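Pectate lyase (Cellvibrio cellulosa, PDB 1GXM) probably cleaves pectate (polygalacturonate) by anti-beta-elimination, the chain described being the catalytic module of a larger family 10 polysaccharide lyase. Local coordinates at residues 101-106 with 165-170; 139-144 with 223-228. All coordinates share one frame; numbering follows the deposited sequence.

Interaction 1: residues 101-106 with 165-170; sequences KAANFL and TRFKTA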
loop_
_atom_site.group_PDB
_atom_site.type_symbol
_atom_site.label_atom_id
_atom_site.label_comp_id
_atom_site.label_asym_id
_atom_site.label_seq_id
_atom_site.Cartn_x
_atom_site.Cartn_y
_atom_site.Cartn_z
ATOM N N LYS A 101 6.930 -15.851 -11.899
ATOM C CA LYS A 101 5.490 -15.918 -12.166
ATOM C C LYS A 101 4.741 -14.831 -11.396
ATOM O O LYS A 101 3.811 -14.254 -11.915
ATOM C CB LYS A 101 4.902 -17.288 -11.835
ATOM C CG LYS A 101 5.320 -18.374 -12.841
ATOM C CD LYS A 101 4.534 -19.656 -12.665
ATOM C CE LYS A 101 3.145 -19.571 -13.285
ATOM N NZ LYS A 101 2.407 -20.862 -13.215
ATOM N N ALA A 102 5.218 -14.550 -10.196
ATOM C CA ALA A 102 4.595 -13.522 -9.341
ATOM C C ALA A 102 4.798 -12.127 -9.901
ATOM O O ALA A 102 3.881 -11.332 -9.890
ATOM C CB ALA A 102 5.143 -13.581 -7.944
ATOM N N ALA A 103 6.003 -11.839 -10.394
ATOM C CA ALA A 103 6.263 -10.538 -10.999
ATOM C C ALA A 103 5.434 -10.377 -12.260
ATOM O O ALA A 103 4.872 -9.317 -12.514
ATOM C CB ALA A 103 7.713 -10.389 -11.313
ATOM N N ASN A 104 5.362 -11.444 -13.049
ATOM C CA ASN A 104 4.556 -11.447 -14.249
ATOM C C ASN A 104 3.104 -11.179 -13.903
ATOM O O ASN A 104 2.423 -10.441 -14.591
ATOM C CB ASN A 104 4.707 -12.789 -14.962
ATOM C CG ASN A 104 4.005 -12.838 -16.292
ATOM O OD1 ASN A 104 4.124 -11.940 -17.105
ATOM N ND2 ASN A 104 3.269 -13.916 -16.522
ATOM N N PHE A 105 2.625 -11.824 -12.841
ATOM C CA PHE A 105 1.271 -11.614 -12.362
ATOM C C PHE A 105 1.018 -10.131 -12.059
ATOM O O PHE A 105 0.034 -9.551 -12.505
ATOM C CB PHE A 105 1.030 -12.422 -11.100
ATOM C CG PHE A 105 -0.245 -12.073 -10.411
ATOM C CD1 PHE A 105 -1.453 -12.587 -10.858
ATOM C CD2 PHE A 105 -0.259 -11.184 -9.353
ATOM C CE1 PHE A 105 -2.640 -12.222 -10.249
ATOM C CE2 PHE A 105 -1.455 -10.833 -8.736
ATOM C CZ PHE A 105 -2.632 -11.362 -9.195
ATOM N N LEU A 106 1.923 -9.527 -11.301
ATOM C CA LEU A 106 1.740 -8.129 -10.939
ATOM C C LEU A 106 1.669 -7.248 -12.170
ATOM O O LEU A 106 0.790 -6.409 -12.299
ATOM C CB LEU A 106 2.833 -7.642 -10.003
ATOM C CG LEU A 106 2.866 -8.222 -8.592
ATOM C CD1 LEU A 106 4.042 -7.639 -7.866
ATOM C CD2 LEU A 106 1.603 -7.906 -7.822
ATOM N N THR A 165 13.444 -4.159 -17.580
ATOM C CA THR A 165 12.852 -3.125 -18.418
ATOM C C THR A 165 11.339 -3.146 -18.278
ATOM O O THR A 165 10.708 -2.106 -18.207
ATOM C CB THR A 165 13.262 -3.343 -19.878
ATOM O OG1 THR A 165 14.664 -3.094 -19.965
ATOM C CG2 THR A 165 12.602 -2.333 -20.836
ATOM N N ARG A 166 10.770 -4.341 -18.305
ATOM C CA ARG A 166 9.343 -4.478 -18.167
ATOM C C ARG A 166 8.887 -3.989 -16.803
ATOM O O ARG A 166 7.878 -3.329 -16.697
ATOM C CB ARG A 166 8.913 -5.912 -18.335
ATOM C CG ARG A 166 7.411 -6.061 -18.405
ATOM C CD ARG A 166 7.008 -7.461 -18.716
ATOM N NE ARG A 166 5.561 -7.656 -18.719
ATOM C CZ ARG A 166 4.944 -8.697 -18.169
ATOM N NH1 ARG A 166 5.631 -9.632 -17.526
ATOM N NH2 ARG A 166 3.628 -8.791 -18.234
ATOM N N PHE A 167 9.652 -4.307 -15.780
ATOM C CA PHE A 167 9.319 -3.847 -14.427
ATOM C C PHE A 167 9.479 -2.356 -14.299
ATOM O O PHE A 167 8.658 -1.722 -13.668
ATOM C CB PHE A 167 10.156 -4.535 -13.370
ATOM C CG PHE A 167 10.052 -6.028 -13.384
ATOM C CD1 PHE A 167 8.947 -6.661 -13.905
ATOM C CD2 PHE A 167 11.084 -6.795 -12.902
ATOM C CE1 PHE A 167 8.865 -8.031 -13.945
ATOM C CE2 PHE A 167 11.012 -8.176 -12.933
ATOM C CZ PHE A 167 9.889 -8.790 -13.456
ATOM N N LYS A 168 10.521 -1.780 -14.898
ATOM C CA LYS A 168 10.669 -0.340 -14.872
ATOM C C LYS A 168 9.472 0.334 -15.528
ATOM O O LYS A 168 8.954 1.331 -15.031
ATOM C CB LYS A 168 11.955 0.113 -15.556
ATOM C CG LYS A 168 12.151 1.589 -15.416
ATOM C CD LYS A 168 13.452 2.065 -15.969
ATOM C CE LYS A 168 13.545 3.574 -15.830
ATOM N NZ LYS A 168 14.796 4.123 -16.448
ATOM N N THR A 169 9.014 -0.209 -16.644
ATOM C CA THR A 169 7.852 0.314 -17.335
ATOM C C THR A 169 6.625 0.248 -16.407
ATOM O O THR A 169 5.882 1.199 -16.287
ATOM C CB THR A 169 7.617 -0.463 -18.630
ATOM O OG1 THR A 169 8.703 -0.169 -19.530
ATOM C CG2 THR A 169 6.325 -0.053 -19.342
ATOM N N ALA A 170 6.430 -0.876 -15.732
ATOM C CA ALA A 170 5.290 -1.015 -14.818
ATOM C C ALA A 170 5.394 -0.013 -13.667
ATOM O O ALA A 170 4.409 0.584 -13.266
ATOM C CB ALA A 170 5.231 -2.429 -14.288
#
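Helix 93-109 and helix 161-181 come closest in these segments at Ala103 and Phe167, whose CA atoms lie 8.1 Å apart, so the gap is bridged by side chains and not by the backbones. Phe167 bends back along its own helix and brings the far end of its ring to the methyl of Ala103, with CZ 3.4 Å and CE1 3.7 Å from Ala103 CB; the methyl meets the ring obliquely. Beside this apolar touch lies a polar one. Arg166 spans the space to Asn104 on a chain that stays extended as far as NE, its CG turned away from the backbone N (chi1 -171°). Arg166 NH1 donates to Asn104 OD1 at 2.8 Å, with an N-H...O angle of 156°, on a lone pair in the carbonyl plane. OD1 also lies near the guanidinium plane, although the amide and guanidinium planes are turned 50° from each other. A second, weak bond joins Arg166 NH2 to the same Asn104 OD1 at 3.4 Å, so one amide oxygen sits at the nitrogen edge of the guanidinium. Asn108, on the next turn of helix 93-109, takes a weak bond from NH2, while Phe159 meets the Phe167 ring edge-to-face. The pairing of a buried aromatic-methyl contact with a partly exposed polar clasp is helix-helix packing in the alpha-helical part of the catalytic module, consistent with the alpha/alpha architecture of the six-hairpin clan.

Interaction 2: residues 139-144 with 223-228; sequences YALTVL and LAFLMT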
loop_
_atom_site.group_PDB
_atom_site.type_symbol
_atom_site.label_atom_id
_atom_site.label_comp_id
_atom_site.label_asym_id
_atom_site.label_seq_id
_atom_site.Cartn_x
_atom_site.Cartn_y
_atom_site.Cartn_z
ATOM N N TYR A 139 2.994 -0.918 -2.345
ATOM C CA TYR A 139 4.037 -1.863 -1.974
ATOM C C TYR A 139 4.287 -2.825 -3.123
ATOM O O TYR A 139 5.403 -3.266 -3.290
ATOM C CB TYR A 139 3.732 -2.581 -0.660
ATOM C CG TYR A 139 3.903 -1.719 0.579
ATOM C CD1 TYR A 139 4.164 -0.343 0.514
ATOM C CD2 TYR A 139 3.748 -2.290 1.826
ATOM C CE1 TYR A 139 4.289 0.422 1.678
ATOM C CE2 TYR A 139 3.869 -1.544 2.970
ATOM C CZ TYR A 139 4.139 -0.182 2.888
ATOM O OH TYR A 139 4.260 0.567 4.037
ATOM N N ALA A 140 3.276 -3.111 -3.937
ATOM C CA ALA A 140 3.498 -3.886 -5.167
ATOM C C ALA A 140 4.458 -3.152 -6.094
ATOM O O ALA A 140 5.355 -3.746 -6.674
ATOM C CB ALA A 140 2.218 -4.161 -5.871
ATOM N N LEU A 141 4.253 -1.854 -6.248
ATOM C CA LEU A 141 5.151 -1.062 -7.071
ATOM C C LEU A 141 6.536 -1.023 -6.478
ATOM O O LEU A 141 7.516 -0.980 -7.200
ATOM C CB LEU A 141 4.624 0.354 -7.296
ATOM C CG LEU A 141 3.344 0.427 -8.104
ATOM C CD1 LEU A 141 2.843 1.831 -8.131
ATOM C CD2 LEU A 141 3.566 -0.077 -9.517
ATOM N N THR A 142 6.629 -1.003 -5.157
ATOM C CA THR A 142 7.915 -1.016 -4.477
ATOM C C THR A 142 8.654 -2.312 -4.796
ATOM O O THR A 142 9.847 -2.304 -5.100
ATOM C CB THR A 142 7.727 -0.864 -2.971
ATOM O OG1 THR A 142 7.140 0.418 -2.696
ATOM C CG2 THR A 142 9.069 -0.850 -2.219
ATOM N N VAL A 143 7.948 -3.431 -4.745
ATOM C CA VAL A 143 8.560 -4.717 -5.088
ATOM C C VAL A 143 9.083 -4.658 -6.520
ATOM O O VAL A 143 10.232 -5.041 -6.798
ATOM C CB VAL A 143 7.573 -5.876 -4.936
ATOM C CG1 VAL A 143 8.185 -7.149 -5.479
ATOM C CG2 VAL A 143 7.177 -6.060 -3.487
ATOM N N LEU A 144 8.239 -4.216 -7.437
ATOM C CA LEU A 144 8.645 -4.151 -8.845
ATOM C C LEU A 144 9.821 -3.204 -9.027
ATOM O O LEU A 144 10.700 -3.458 -9.831
ATOM C CB LEU A 144 7.474 -3.757 -9.740
ATOM C CG LEU A 144 6.378 -4.817 -9.821
ATOM C CD1 LEU A 144 5.200 -4.230 -10.560
ATOM C CD2 LEU A 144 6.871 -6.083 -10.490
ATOM N N LEU A 223 3.182 7.817 -0.493
ATOM C CA LEU A 223 4.299 8.748 -0.376
ATOM C C LEU A 223 5.632 8.030 -0.231
ATOM O O LEU A 223 6.621 8.397 -0.840
ATOM C CB LEU A 223 4.074 9.713 0.777
ATOM C CG LEU A 223 2.931 10.676 0.527
ATOM C CD1 LEU A 223 2.534 11.405 1.812
ATOM C CD2 LEU A 223 3.243 11.697 -0.551
ATOM N N ALA A 224 5.651 6.989 0.574
ATOM C CA ALA A 224 6.867 6.228 0.776
ATOM C C ALA A 224 7.318 5.633 -0.562
ATOM O O ALA A 224 8.496 5.693 -0.910
ATOM C CB ALA A 224 6.635 5.148 1.796
ATOM N N PHE A 225 6.397 5.060 -1.323
ATOM C CA PHE A 225 6.753 4.567 -2.647
ATOM C C PHE A 225 7.301 5.682 -3.536
ATOM O O PHE A 225 8.320 5.511 -4.192
ATOM C CB PHE A 225 5.581 3.909 -3.365
ATOM C CG PHE A 225 5.860 3.734 -4.807
ATOM C CD1 PHE A 225 6.808 2.825 -5.228
ATOM C CD2 PHE A 225 5.281 4.578 -5.727
ATOM C CE1 PHE A 225 7.147 2.748 -6.571
ATOM C CE2 PHE A 225 5.625 4.509 -7.047
ATOM C CZ PHE A 225 6.542 3.575 -7.466
ATOM N N LEU A 226 6.622 6.812 -3.584
ATOM C CA LEU A 226 7.105 7.917 -4.411
ATOM C C LEU A 226 8.490 8.345 -4.025
ATOM O O LEU A 226 9.275 8.720 -4.891
ATOM C CB LEU A 226 6.162 9.104 -4.376
ATOM C CG LEU A 226 4.850 8.922 -5.118
ATOM C CD1 LEU A 226 4.010 10.176 -4.856
ATOM C CD2 LEU A 226 5.015 8.682 -6.606
ATOM N N MET A 227 8.805 8.268 -2.743
ATOM C CA MET A 227 10.095 8.649 -2.236
ATOM C C MET A 227 11.202 7.655 -2.606
ATOM O O MET A 227 12.370 7.975 -2.404
ATOM C CB MET A 227 10.014 8.873 -0.730
ATOM C CG MET A 227 9.256 10.128 -0.409
ATOM S SD MET A 227 8.874 10.351 1.311
ATOM C CE MET A 227 10.288 11.255 1.900
ATOM N N THR A 228 10.854 6.488 -3.143
ATOM C CA THR A 228 11.860 5.564 -3.663
ATOM C C THR A 228 12.233 5.922 -5.108
ATOM O O THR A 228 13.204 5.390 -5.635
ATOM C CB THR A 228 11.400 4.085 -3.658
ATOM O OG1 THR A 228 10.370 3.892 -4.648
ATOM C CG2 THR A 228 10.831 3.619 -2.290
#
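Phe225 reaches from helix 219-226 across to Leu141 and Thr142 on helix 136-148, a buried helix-helix contact within the alpha-helical framework of the lyase module, consistent with the alpha/alpha hairpin folds of its clan. The helices come near each other here, Thr142 CA and Phe225 CA being 6.0 Å apart, and one aromatic ring carries most of the join.

The main apolar interaction is a CH-pi contact over one face of that ring. Leu141 CB stands 3.9 Å from the centroid of the Phe225 ring, 23° off its normal and displaced toward the rim; its nearest ring atom is Phe225 CE1 at 3.6 Å. Farther along the leucine, Leu141 CD1 comes within 4.0 Å of Phe225 CE2, so both the root and one branch of Leu141 lie against the aromatic group. A first torsion of 165° carries the Phe225 ring toward Leu141, and the second torsion turns its face to that side chain. Ile178 of helix 161-181 touches both Leu141 and Phe225, adding a third helix to the packing.

At the rim of the ring the neighbour is a hydroxyl. Thr142 OG1 lies near the ring plane, 3.5 Å from Phe225 CD1, its side chain and that of Phe225 passing in opposite directions. The hydroxyl is hydrogen-bonded to Ala138 O one turn earlier in its own helix, which satisfies it within this buried setting.

Hydrogen bonding also fixes the chain just beyond Phe225. The carbonyl oxygen of Phe225 accepts from the backbone of Thr228, with Thr228 N 2.9 Å from Phe225 O, and again from the hydroxyl: Thr228 OG1 donates to Phe225 O at 2.7 Å, in the carbonyl plane, with a C=O...O angle of 145°.

From the N terminus the segments come in the order 101-106, 139-144, 165-170, 223-228, so the two contacts cross. Interaction 1 closes a loop of 58 residues that contains helix 136-148, and interaction 2 closes one of 78 residues that contains the whole of helix 161-181. Helices 136-148 and 161-181 follow each other in the chain, each belonging to one contact, and they also touch: Phe167 CB lies 3.7 Å from Leu144 O, and Ala170 CB lies 4.1 Å from Leu144 CD1. With centres about 14 Å apart, the contacts thus tie helix 93-109, this central pair and helix 219-226 into one continuous helical assembly, partly buried at interaction 1 and fully buried at interaction 2.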